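Local coordinates for putative alpha-ketoglutarate-dependent taurine dioxygenase (Burkholderia xenovorans, PDB 5HSX), which probably acts as an iron- and 2-oxoglutarate-dependent dioxygenase of the TauD/TfdA family, its true substrate not established, at residues A31-V36 with V60-Q65. Residues are numbered along the deposited sequence; the frame is centred on the assembly and turned at random.
Sequences AEIHGV and VFFREQ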
# COMPACT_ATOMS: atom_id res chain seq x y z
N ALA B 31 0.96 -14.79 0.40
CA ALA B 31 1.41 -15.80 -0.54
C ALA B 31 0.21 -16.33 -1.32
O ALA B 31 -0.88 -16.48 -0.77
CB ALA B 31 2.12 -16.96 0.18
N GLU B 32 0.43 -16.60 -2.60
CA GLU B 32 -0.57 -17.29 -3.41
C GLU B 32 -0.38 -18.79 -3.25
O GLU B 32 0.75 -19.28 -3.16
CB GLU B 32 -0.47 -16.90 -4.89
CG GLU B 32 -0.77 -15.45 -5.16
CD GLU B 32 -1.13 -15.19 -6.62
OE1 GLU B 32 -1.01 -16.13 -7.44
OE2 GLU B 32 -1.55 -14.06 -6.94
N ILE B 33 -1.50 -19.52 -3.20
CA ILE B 33 -1.49 -20.97 -3.21
C ILE B 33 -2.14 -21.42 -4.52
O ILE B 33 -3.21 -20.93 -4.89
CB ILE B 33 -2.23 -21.55 -2.00
CG1 ILE B 33 -1.55 -21.10 -0.70
CG2 ILE B 33 -2.29 -23.08 -2.09
CD1 ILE B 33 -2.24 -21.55 0.57
N HIS B 34 -1.47 -22.33 -5.22
CA HIS B 34 -2.02 -22.97 -6.40
C HIS B 34 -1.94 -24.48 -6.22
O HIS B 34 -1.21 -25.00 -5.37
CB HIS B 34 -1.29 -22.53 -7.67
CG HIS B 34 -1.55 -21.10 -8.05
ND1 HIS B 34 -2.47 -20.74 -9.01
CD2 HIS B 34 -1.02 -19.94 -7.59
CE1 HIS B 34 -2.49 -19.42 -9.13
NE2 HIS B 34 -1.62 -18.92 -8.28
N GLY B 35 -2.71 -25.19 -7.04
CA GLY B 35 -2.75 -26.64 -7.01
C GLY B 35 -3.84 -27.24 -6.14
O GLY B 35 -3.80 -28.45 -5.88
N VAL B 36 -4.80 -26.44 -5.69
CA VAL B 36 -5.88 -26.91 -4.83
C VAL B 36 -7.21 -26.53 -5.48
O VAL B 36 -7.36 -25.40 -5.96
CB VAL B 36 -5.79 -26.31 -3.41
CG1 VAL B 36 -6.54 -27.17 -2.41
CG2 VAL B 36 -4.34 -26.14 -2.99
N VAL B 60 -3.05 -15.92 2.93
CA VAL B 60 -2.81 -16.67 1.71
C VAL B 60 -3.98 -16.43 0.76
O VAL B 60 -5.12 -16.18 1.18
CB VAL B 60 -2.59 -18.17 1.97
CG1 VAL B 60 -1.31 -18.37 2.80
CG2 VAL B 60 -3.79 -18.80 2.68
N PHE B 61 -3.68 -16.50 -0.54
CA PHE B 61 -4.66 -16.16 -1.57
C PHE B 61 -4.81 -17.30 -2.57
O PHE B 61 -3.83 -17.98 -2.91
CB PHE B 61 -4.24 -14.88 -2.33
CG PHE B 61 -4.01 -13.69 -1.44
CD1 PHE B 61 -5.08 -12.96 -0.95
CD2 PHE B 61 -2.72 -13.30 -1.12
CE1 PHE B 61 -4.87 -11.85 -0.14
CE2 PHE B 61 -2.50 -12.19 -0.31
CZ PHE B 61 -3.57 -11.46 0.18
N PHE B 62 -6.04 -17.50 -3.03
CA PHE B 62 -6.35 -18.45 -4.10
C PHE B 62 -6.96 -17.68 -5.26
O PHE B 62 -7.59 -16.63 -5.07
CB PHE B 62 -7.32 -19.55 -3.63
CG PHE B 62 -6.88 -20.28 -2.38
CD1 PHE B 62 -6.20 -21.49 -2.47
CD2 PHE B 62 -7.17 -19.77 -1.12
CE1 PHE B 62 -5.80 -22.17 -1.31
CE2 PHE B 62 -6.77 -20.44 0.03
CZ PHE B 62 -6.09 -21.64 -0.06
N ARG B 63 -6.78 -18.22 -6.47
CA ARG B 63 -7.35 -17.65 -7.68
C ARG B 63 -8.19 -18.69 -8.40
O ARG B 63 -7.94 -19.90 -8.30
CB ARG B 63 -6.26 -17.15 -8.64
CG ARG B 63 -5.31 -16.11 -8.07
CD ARG B 63 -5.99 -14.77 -7.89
NE ARG B 63 -5.00 -13.71 -7.69
CZ ARG B 63 -5.29 -12.42 -7.57
NH1 ARG B 63 -6.55 -12.02 -7.61
NH2 ARG B 63 -4.32 -11.53 -7.40
N GLU B 64 -9.20 -18.21 -9.13
CA GLU B 64 -10.02 -19.06 -10.00
C GLU B 64 -10.72 -20.16 -9.21
O GLU B 64 -10.81 -21.31 -9.65
CB GLU B 64 -9.18 -19.67 -11.13
CG GLU B 64 -8.56 -18.66 -12.07
CD GLU B 64 -9.59 -17.89 -12.85
OE1 GLU B 64 -9.57 -16.64 -12.78
OE2 GLU B 64 -10.43 -18.52 -13.52
N GLN B 65 -11.23 -19.81 -8.03
CA GLN B 65 -12.00 -20.72 -7.18
C GLN B 65 -13.44 -20.20 -7.13
O GLN B 65 -13.77 -19.33 -6.33
CB GLN B 65 -11.38 -20.81 -5.79
CG GLN B 65 -9.89 -21.16 -5.80
CD GLN B 65 -9.63 -22.58 -6.26
OE1 GLN B 65 -10.46 -23.47 -6.07
NE2 GLN B 65 -8.48 -22.80 -6.88
O HOH W 1 -1.55 -11.74 -6.14
O HOH W 2 -5.53 -20.90 -6.49
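I33 runs alongside the F62 ring, the two side chains projecting in one direction, with CB 3.7 Å from F62 CE1 and CG2 as near to that ring carbon. With CG1 anti to the carbonyl carbon (chi1 -61°) and the chain extended beyond it, CD1 reaches V60, where it rests 3.7 Å from V60 CB. Helix 44-57 packs on the same face of the sheet: W57 touches A31, and I50 meets both F62 and V36. Beneath these side chains the backbones pair in parallel. F61 uses both its polar backbone atoms on the neighbouring strand, its N bonding A31 O at 2.8 Å and its O accepting an equally short, nearly straight bond from I33 N. With the helix between them in sequence, strands 31-34 and 59-62 form a beta-alpha-beta crossover at one side of the main sheet of this cupin-clan fold; strand 21-24 flanks the first and strand 263-267 the second. On the opposite face F61 stacks on F256 and meets W152 edge-to-face. Beyond the bridged residues the two chains diverge, and water 2 spans the gap, donating to I33 O and accepting from R63 N. On the F61 side of the sheet the link is ionic: E32 OE2 forms a rather long salt bridge at the edge of the R63 guanidinium, 3.5 Å from NE, with the two planar groups 74° apart. Water 1 joins the same carboxylate oxygen to R63 NH2, while NH1 is held by S262 and the carbonyl of K257. The other oxygen, E32 OE1, takes a bond from H34 NE2 (3.0 Å) in the imidazole plane, so partners on both oxygens probably limit the turning of the carboxylate about its CG-CD bond. Farther along, Q65 NE2 makes a weak bond to V36 O at 3.0 Å, and its OE1 accepts from L38 N.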